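Side-chain contacts in extracellular matrix-binding protein EbhA (PDB 2DGJ), which probably helps anchor Staphylococcus aureus to host extracellular matrix as a cell wall-associated adhesin built from a string of three-helix bundles: residues 130-135 and 167-172; 123-128 and 181-186; 160-165 and 187-192. All coordinates share one frame; numbering follows the deposited sequence.

Interaction 1 (130-135 and 167-172); sequences NSLQGA and EGILNK
Leu170 reaches Leu132 and Gln133 through an unusual pair of torsions. Its chi1 is -103° and its chi2 is 24°, both far from the staggered values. This turn sends its two methyls to different partners. CD1 goes to the leucine and CD2 to the glutamine. Leu170 CD1 lies 3.8 Å from Leu132 CD2 and 4.0 Å from Leu132 CG. It therefore rests on the branch point of the other leucine as well as on one methyl. Leu132 CD2 is shared, because Ile169 CG2 also touches it, at 4.0 Å. The Leu132 and Ile169 side chains meet at about a right angle.

The contact joins helix 112-135 to the last turn of helix 153-170. Both are members of a three-helix bundle completed by helix 180-194, and both segments lie in the range assigned to a FIVAR domain. Ala186 of that third helix touches both Leu132 and Ile169, and Met129 packs on Ile169 and Leu170. The closest backbone pair across the segments is Gln133 and Leu170, with their CA atoms 7.0 Å apart.

Gln133 borders this apolar group with its amide. Its chain is bent at chi2 (63°), which carries the amide over to Leu170. Gln133 OE1 comes to 3.3 Å from Leu170 CG and 3.5 Å from Leu170 CD2. Both partners are aliphatic carbons, so this is van der Waals contact; no hydrogen bond crosses between the segments. The other end of the amide is held within its own neighbourhood, where NE2 is hydrogen-bonded to Asn137 OD1. That bond is consistent with the oxygen being the atom turned to the leucine. Leu170 CD2 also meets the backbone of this residue, 3.7 Å from Gln133 CA.

Interaction 2 (123-128 and 181-186); sequences NTLDGA and ADVDNA
The carboxylate of Asp184 and the backbone carbonyl of Ala128 are the flat groups here, and each meets an aliphatic carbon. Asp184 OD1 lies 4.0 Å from Ala128 CB. The methyl sits well off the carboxylate plane, displaced to one side of it. The other oxygen, Asp184 OD2, forms a salt bridge with Lys180, one turn earlier on the same helix. Val183 CG1 lies over the face of the Ala128 carbonyl, 3.6 Å from Ala128 O and nearly at right angles to the C=O bond.

The same Val183 methyl also lies 3.6 Å from Ala128 CB. One branch of the valine thus fits against both the side chain and the carbonyl oxygen of a single alanine. The chi1 of Val183, 174°, sets CG1 anti to the backbone N and points the second methyl, CG2, at another residue. Val183 CG2 touches Leu125 CD1 at 4.1 Å, with the two side chains at about a right angle.

Helices 112-135 and 180-194 run nearly parallel here, at 17°, as the first and third helices of a three-helix bundle. Their axes approach to 9.7 Å. Met129 and Thr178 also pack on Val183. Gln27 of the second subunit is hydrogen-bonded to Thr124 O, so this turn of helix 112-135 also borders the other copy.

No hydrogen bond links the two segments. The contact therefore probably depends on the fit of one valine against Leu125 and Ala128, and the salt bridge to Lys180 probably offsets the Asp184 charge where it lies beside a methyl.

Interaction 3 (160-165 and 187-192); sequences TQAVTA and LNAVTR
Ala189 is the first residue of 187-192 to touch helix 153-170. Its CB lies 4.0 Å from Ala162 CB, methyl against methyl. Its carbonyl also takes part, with Ala189 O 3.7 Å from Ala162 CB. The Ala162 methyl is thus laid against the backbone of the opposing helix. It also reaches the next peptide nitrogen, Val190 N, at 3.7 Å.

These two small residues suit a close approach. The helix axes come within 8.4 Å, and the segments run roughly antiparallel, at 149°. Helices 153-170 and 180-194 are consecutive in the chain. They form a helical hairpin of the three-helix bundle, inside the range of the FIVAR domain.

Val190 follows and divides its branches between two residues. Its CG2 lies 3.9 Å from Ala162 O and 4.0 Å from Ala162 CB. With chi1 at 179°, Val190 CG1 is anti to the backbone N, and it makes a looser contact of 4.5 Å with Val163 CG1. Ala135 of helix 112-135 touches Val190 too.

Thr191 points away from this interface. Its OG1 is hydrogen-bonded to Gln35 OE1 of the second subunit.

The three interactions tie one three-helix bundle together, each joining a different pair of helices 112-135, 153-170 and 180-194. Interactions 1 and 2 have centres about 9 Å apart and share packing around Ala186, whose CB is 3.5 Å from Ile169 CD1. Interaction 1 also reaches interaction 3, with centres about 10 Å apart. There Leu132 CD1 lies 3.6 Å from Leu187 CA, and Ala135 O lies 3.6 Å from Val190 CG1. Interactions 2 and 3 are about 13 Å apart between centres. They follow each other along helix 180-194 and meet only through adjoining segments. All three come near the second subunit, interaction 1 through Ser131 alone.

Interaction 1 (130-135 and 167-172)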
loop_
_atom_site.group_PDB
_atom_site.type_symbol
_atom_site.label_atom_id
_atom_site.label_comp_id
_atom_site.label_asym_id
_atom_site.label_seq_id
_atom_site.Cartn_x
_atom_site.Cartn_y
_atom_site.Cartn_z
ATOM N N ASN A 130 -18.143 10.482 -7.914
ATOM C CA ASN A 130 -17.867 11.823 -8.411
ATOM C C ASN A 130 -17.989 11.839 -9.930
ATOM O O ASN A 130 -18.522 12.785 -10.513
ATOM C CB ASN A 130 -16.455 12.244 -8.000
ATOM C CG ASN A 130 -16.140 13.681 -8.375
ATOM O OD1 ASN A 130 -15.152 13.954 -9.051
ATOM N ND2 ASN A 130 -16.979 14.609 -7.930
ATOM N N SER A 131 -17.492 10.785 -10.564
ATOM C CA SER A 131 -17.541 10.678 -12.014
ATOM C C SER A 131 -18.980 10.530 -12.498
ATOM O O SER A 131 -19.391 11.172 -13.467
ATOM C CB SER A 131 -16.712 9.483 -12.484
ATOM O OG SER A 131 -15.333 9.659 -12.197
ATOM N N LEU A 132 -19.746 9.687 -11.812
ATOM C CA LEU A 132 -21.137 9.466 -12.181
ATOM C C LEU A 132 -21.929 10.753 -12.018
ATOM O O LEU A 132 -22.828 11.037 -12.806
ATOM C CB LEU A 132 -21.757 8.370 -11.314
ATOM C CG LEU A 132 -23.225 8.026 -11.590
ATOM C CD1 LEU A 132 -23.412 7.690 -13.056
ATOM C CD2 LEU A 132 -23.647 6.852 -10.722
ATOM N N GLN A 133 -21.585 11.528 -10.996
ATOM C CA GLN A 133 -22.260 12.796 -10.733
ATOM C C GLN A 133 -21.957 13.779 -11.860
ATOM O O GLN A 133 -22.840 14.511 -12.313
ATOM C CB GLN A 133 -21.781 13.388 -9.400
ATOM C CG GLN A 133 -22.391 14.743 -9.054
ATOM C CD GLN A 133 -23.895 14.676 -8.870
ATOM O OE1 GLN A 133 -24.394 13.980 -7.985
ATOM N NE2 GLN A 133 -24.628 15.399 -9.709
ATOM N N GLY A 134 -20.706 13.794 -12.309
ATOM C CA GLY A 134 -20.318 14.703 -13.372
ATOM C C GLY A 134 -20.951 14.348 -14.699
ATOM O O GLY A 134 -21.293 15.227 -15.490
ATOM N N ALA A 135 -21.116 13.054 -14.949
ATOM C CA ALA A 135 -21.707 12.582 -16.191
ATOM C C ALA A 135 -23.141 13.074 -16.385
ATOM O O ALA A 135 -23.617 13.161 -17.515
ATOM C CB ALA A 135 -21.670 11.059 -16.236
ATOM N N GLU A 167 -29.244 8.916 -10.839
ATOM C CA GLU A 167 -29.765 9.766 -9.773
ATOM C C GLU A 167 -30.138 8.952 -8.540
ATOM O O GLU A 167 -29.964 9.416 -7.409
ATOM C CB GLU A 167 -30.986 10.548 -10.267
ATOM C CG GLU A 167 -30.708 11.433 -11.466
ATOM C CD GLU A 167 -31.942 12.174 -11.939
ATOM O OE1 GLU A 167 -32.947 11.515 -12.284
ATOM O OE2 GLU A 167 -31.901 13.423 -11.967
ATOM N N GLY A 168 -30.656 7.746 -8.761
ATOM C CA GLY A 168 -31.028 6.890 -7.645
ATOM C C GLY A 168 -29.800 6.461 -6.866
ATOM O O GLY A 168 -29.816 6.415 -5.633
ATOM N N ILE A 169 -28.728 6.147 -7.586
ATOM C CA ILE A 169 -27.470 5.736 -6.969
ATOM C C ILE A 169 -26.816 6.924 -6.254
ATOM O O ILE A 169 -26.187 6.774 -5.208
ATOM C CB ILE A 169 -26.497 5.200 -8.046
ATOM C CG1 ILE A 169 -26.994 3.855 -8.574
ATOM C CG2 ILE A 169 -25.083 5.089 -7.484
ATOM C CD1 ILE A 169 -26.179 3.309 -9.733
ATOM N N LEU A 170 -26.979 8.107 -6.837
ATOM C CA LEU A 170 -26.390 9.332 -6.305
ATOM C C LEU A 170 -27.038 9.913 -5.050
ATOM O O LEU A 170 -26.342 10.439 -4.182
ATOM C CB LEU A 170 -26.369 10.392 -7.413
ATOM C CG LEU A 170 -25.045 10.698 -8.122
ATOM C CD1 LEU A 170 -24.094 9.520 -8.036
ATOM C CD2 LEU A 170 -25.338 11.061 -9.569
ATOM N N ASN A 171 -28.364 9.835 -4.958
ATOM C CA ASN A 171 -29.068 10.387 -3.801
ATOM C C ASN A 171 -28.415 9.914 -2.497
ATOM O O ASN A 171 -28.471 8.733 -2.146
ATOM C CB ASN A 171 -30.545 9.980 -3.829
ATOM C CG ASN A 171 -31.381 10.772 -2.839
ATOM O OD1 ASN A 171 -31.154 10.713 -1.632
ATOM N ND2 ASN A 171 -32.345 11.531 -3.349
ATOM N N LYS A 172 -27.798 10.848 -1.783
ATOM C CA LYS A 172 -27.112 10.533 -0.538
ATOM C C LYS A 172 -28.049 10.051 0.567
ATOM O O LYS A 172 -27.670 9.214 1.390
ATOM C CB LYS A 172 -26.332 11.759 -0.051
ATOM C CG LYS A 172 -25.253 12.246 -1.003
ATOM C CD LYS A 172 -24.494 13.417 -0.410
ATOM C CE LYS A 172 -23.441 13.931 -1.366
ATOM N NZ LYS A 172 -22.702 15.094 -0.806
#

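Interaction 2 (123-128 and 181-186)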
loop_
_atom_site.group_PDB
_atom_site.type_symbol
_atom_site.label_atom_id
_atom_site.label_comp_id
_atom_site.label_asym_id
_atom_site.label_seq_id
_atom_site.Cartn_x
_atom_site.Cartn_y
_atom_site.Cartn_z
ATOM N N ASN A 123 -11.906 5.869 -1.120
ATOM C CA ASN A 123 -11.516 6.940 -2.028
ATOM C C ASN A 123 -11.863 6.580 -3.466
ATOM O O ASN A 123 -12.293 7.428 -4.237
ATOM C CB ASN A 123 -10.016 7.228 -1.927
ATOM C CG ASN A 123 -9.628 7.844 -0.603
ATOM O OD1 ASN A 123 -9.470 7.149 0.396
ATOM N ND2 ASN A 123 -9.482 9.163 -0.587
ATOM N N THR A 124 -11.657 5.317 -3.821
ATOM C CA THR A 124 -11.968 4.850 -5.169
ATOM C C THR A 124 -13.473 4.972 -5.439
ATOM O O THR A 124 -13.892 5.506 -6.472
ATOM C CB THR A 124 -11.552 3.378 -5.347
ATOM O OG1 THR A 124 -10.133 3.254 -5.193
ATOM C CG2 THR A 124 -11.954 2.874 -6.718
ATOM N N LEU A 125 -14.282 4.477 -4.505
ATOM C CA LEU A 125 -15.736 4.524 -4.636
ATOM C C LEU A 125 -16.196 5.971 -4.765
ATOM O O LEU A 125 -17.001 6.301 -5.631
ATOM C CB LEU A 125 -16.404 3.882 -3.420
ATOM C CG LEU A 125 -17.928 3.776 -3.493
ATOM C CD1 LEU A 125 -18.326 2.779 -4.576
ATOM C CD2 LEU A 125 -18.472 3.349 -2.138
ATOM N N ASP A 126 -15.677 6.837 -3.901
ATOM C CA ASP A 126 -16.031 8.251 -3.934
ATOM C C ASP A 126 -15.627 8.845 -5.281
ATOM O O ASP A 126 -16.340 9.674 -5.846
ATOM C CB ASP A 126 -15.316 9.008 -2.814
ATOM C CG ASP A 126 -15.770 10.452 -2.706
ATOM O OD1 ASP A 126 -16.924 10.682 -2.285
ATOM O OD2 ASP A 126 -14.981 11.356 -3.051
ATOM N N GLY A 127 -14.470 8.425 -5.785
ATOM C CA GLY A 127 -14.005 8.929 -7.063
ATOM C C GLY A 127 -14.969 8.553 -8.171
ATOM O O GLY A 127 -15.262 9.356 -9.053
ATOM N N ALA A 128 -15.468 7.323 -8.122
ATOM C CA ALA A 128 -16.408 6.834 -9.124
ATOM C C ALA A 128 -17.741 7.568 -9.013
ATOM O O ALA A 128 -18.337 7.944 -10.024
ATOM C CB ALA A 128 -16.612 5.338 -8.947
ATOM N N ALA A 181 -18.363 -1.448 -8.876
ATOM C CA ALA A 181 -18.705 -2.043 -10.162
ATOM C C ALA A 181 -20.026 -1.514 -10.710
ATOM O O ALA A 181 -20.130 -1.215 -11.899
ATOM C CB ALA A 181 -18.765 -3.564 -10.036
ATOM N N ASP A 182 -21.033 -1.395 -9.848
ATOM C CA ASP A 182 -22.331 -0.896 -10.281
ATOM C C ASP A 182 -22.276 0.595 -10.593
ATOM O O ASP A 182 -22.928 1.068 -11.526
ATOM C CB ASP A 182 -23.400 -1.165 -9.218
ATOM C CG ASP A 182 -23.727 -2.639 -9.084
ATOM O OD1 ASP A 182 -23.777 -3.331 -10.125
ATOM O OD2 ASP A 182 -23.949 -3.107 -7.948
ATOM N N VAL A 183 -21.498 1.337 -9.813
ATOM C CA VAL A 183 -21.366 2.764 -10.055
ATOM C C VAL A 183 -20.794 2.916 -11.458
ATOM O O VAL A 183 -21.305 3.698 -12.263
ATOM C CB VAL A 183 -20.409 3.435 -9.044
ATOM C CG1 VAL A 183 -20.180 4.895 -9.424
ATOM C CG2 VAL A 183 -20.992 3.347 -7.645
ATOM N N ASP A 184 -19.746 2.148 -11.746
ATOM C CA ASP A 184 -19.113 2.203 -13.055
ATOM C C ASP A 184 -20.083 1.771 -14.145
ATOM O O ASP A 184 -20.063 2.310 -15.250
ATOM C CB ASP A 184 -17.857 1.324 -13.102
ATOM C CG ASP A 184 -16.687 1.943 -12.350
ATOM O OD1 ASP A 184 -16.615 3.187 -12.282
ATOM O OD2 ASP A 184 -15.828 1.186 -11.843
ATOM N N ASN A 185 -20.929 0.791 -13.838
ATOM C CA ASN A 185 -21.903 0.332 -14.818
ATOM C C ASN A 185 -22.863 1.475 -15.115
ATOM O O ASN A 185 -23.219 1.719 -16.271
ATOM C CB ASN A 185 -22.686 -0.872 -14.291
ATOM C CG ASN A 185 -21.838 -2.128 -14.183
ATOM O OD1 ASN A 185 -21.073 -2.455 -15.089
ATOM N ND2 ASN A 185 -21.992 -2.850 -13.079
ATOM N N ALA A 186 -23.275 2.175 -14.060
ATOM C CA ALA A 186 -24.193 3.300 -14.186
ATOM C C ALA A 186 -23.534 4.418 -14.984
ATOM O O ALA A 186 -24.159 5.025 -15.848
ATOM C CB ALA A 186 -24.605 3.805 -12.800
#

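Interaction 3 (160-165 and 187-192)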
loop_
_atom_site.group_PDB
_atom_site.type_symbol
_atom_site.label_atom_id
_atom_site.label_comp_id
_atom_site.label_asym_id
_atom_site.label_seq_id
_atom_site.Cartn_x
_atom_site.Cartn_y
_atom_site.Cartn_z
ATOM N N THR A 160 -32.828 8.818 -20.647
ATOM C CA THR A 160 -33.648 9.144 -19.487
ATOM C C THR A 160 -33.522 8.053 -18.428
ATOM O O THR A 160 -33.498 8.333 -17.232
ATOM C CB THR A 160 -35.133 9.289 -19.881
ATOM O OG1 THR A 160 -35.308 10.489 -20.648
ATOM C CG2 THR A 160 -36.020 9.338 -18.632
ATOM N N GLN A 161 -33.442 6.809 -18.880
ATOM C CA GLN A 161 -33.327 5.672 -17.978
ATOM C C GLN A 161 -31.981 5.727 -17.264
ATOM O O GLN A 161 -31.916 5.676 -16.030
ATOM C CB GLN A 161 -33.455 4.373 -18.773
ATOM C CG GLN A 161 -33.714 3.136 -17.917
ATOM C CD GLN A 161 -33.986 1.897 -18.758
ATOM O OE1 GLN A 161 -34.305 0.837 -18.227
ATOM N NE2 GLN A 161 -33.862 2.028 -20.078
ATOM N N ALA A 162 -30.911 5.839 -18.048
ATOM C CA ALA A 162 -29.560 5.901 -17.504
ATOM C C ALA A 162 -29.437 6.936 -16.391
ATOM O O ALA A 162 -28.967 6.625 -15.301
ATOM C CB ALA A 162 -28.570 6.221 -18.610
ATOM N N VAL A 163 -29.860 8.167 -16.668
ATOM C CA VAL A 163 -29.790 9.243 -15.680
ATOM C C VAL A 163 -30.666 8.935 -14.467
ATOM O O VAL A 163 -30.282 9.204 -13.329
ATOM C CB VAL A 163 -30.221 10.598 -16.291
ATOM C CG1 VAL A 163 -29.304 10.968 -17.444
ATOM C CG2 VAL A 163 -31.651 10.520 -16.781
ATOM N N THR A 164 -31.842 8.364 -14.715
ATOM C CA THR A 164 -32.757 8.014 -13.634
ATOM C C THR A 164 -32.053 7.086 -12.661
ATOM O O THR A 164 -32.075 7.312 -11.453
ATOM C CB THR A 164 -34.014 7.308 -14.168
ATOM O OG1 THR A 164 -34.746 8.223 -14.989
ATOM C CG2 THR A 164 -34.905 6.818 -13.010
ATOM N N ALA A 165 -31.432 6.040 -13.196
ATOM C CA ALA A 165 -30.709 5.075 -12.377
ATOM C C ALA A 165 -29.567 5.798 -11.660
ATOM O O ALA A 165 -29.378 5.650 -10.448
ATOM C CB ALA A 165 -30.161 3.952 -13.259
ATOM N N LEU A 187 -22.266 4.683 -14.698
ATOM C CA LEU A 187 -21.531 5.727 -15.401
ATOM C C LEU A 187 -21.499 5.455 -16.901
ATOM O O LEU A 187 -21.831 6.327 -17.708
ATOM C CB LEU A 187 -20.102 5.823 -14.863
ATOM C CG LEU A 187 -19.113 6.682 -15.655
ATOM C CD1 LEU A 187 -19.694 8.059 -15.874
ATOM C CD2 LEU A 187 -17.795 6.772 -14.904
ATOM N N ASN A 188 -21.082 4.248 -17.270
ATOM C CA ASN A 188 -21.015 3.861 -18.672
ATOM C C ASN A 188 -22.377 4.017 -19.334
ATOM O O ASN A 188 -22.464 4.434 -20.488
ATOM C CB ASN A 188 -20.541 2.415 -18.803
ATOM C CG ASN A 188 -19.034 2.287 -18.733
ATOM O OD1 ASN A 188 -18.324 2.698 -19.653
ATOM N ND2 ASN A 188 -18.534 1.723 -17.640
ATOM N N ALA A 189 -23.431 3.687 -18.593
ATOM C CA ALA A 189 -24.798 3.775 -19.101
ATOM C C ALA A 189 -25.113 5.187 -19.557
ATOM O O ALA A 189 -25.604 5.389 -20.663
ATOM C CB ALA A 189 -25.799 3.335 -18.027
ATOM N N VAL A 190 -24.825 6.159 -18.699
ATOM C CA VAL A 190 -25.074 7.562 -19.013
ATOM C C VAL A 190 -24.235 8.025 -20.203
ATOM O O VAL A 190 -24.759 8.597 -21.158
ATOM C CB VAL A 190 -24.750 8.471 -17.807
ATOM C CG1 VAL A 190 -24.996 9.930 -18.167
ATOM C CG2 VAL A 190 -25.598 8.080 -16.622
ATOM N N THR A 191 -22.932 7.770 -20.129
ATOM C CA THR A 191 -21.994 8.158 -21.173
ATOM C C THR A 191 -22.384 7.652 -22.560
ATOM O O THR A 191 -22.488 8.431 -23.503
ATOM C CB THR A 191 -20.572 7.653 -20.856
ATOM O OG1 THR A 191 -20.127 8.209 -19.612
ATOM C CG2 THR A 191 -19.615 8.066 -21.960
ATOM N N ARG A 192 -22.590 6.347 -22.687
ATOM C CA ARG A 192 -22.953 5.767 -23.975
ATOM C C ARG A 192 -24.349 6.153 -24.470
ATOM O O ARG A 192 -24.559 6.345 -25.672
ATOM C CB ARG A 192 -22.794 4.243 -23.912
ATOM C CG ARG A 192 -21.322 3.855 -23.845
ATOM C CD ARG A 192 -21.048 2.361 -23.752
ATOM N NE ARG A 192 -19.609 2.117 -23.874
ATOM C CZ ARG A 192 -19.005 0.961 -23.611
ATOM N NH1 ARG A 192 -19.706 -0.082 -23.187
ATOM N NH2 ARG A 192 -17.688 0.854 -23.761
#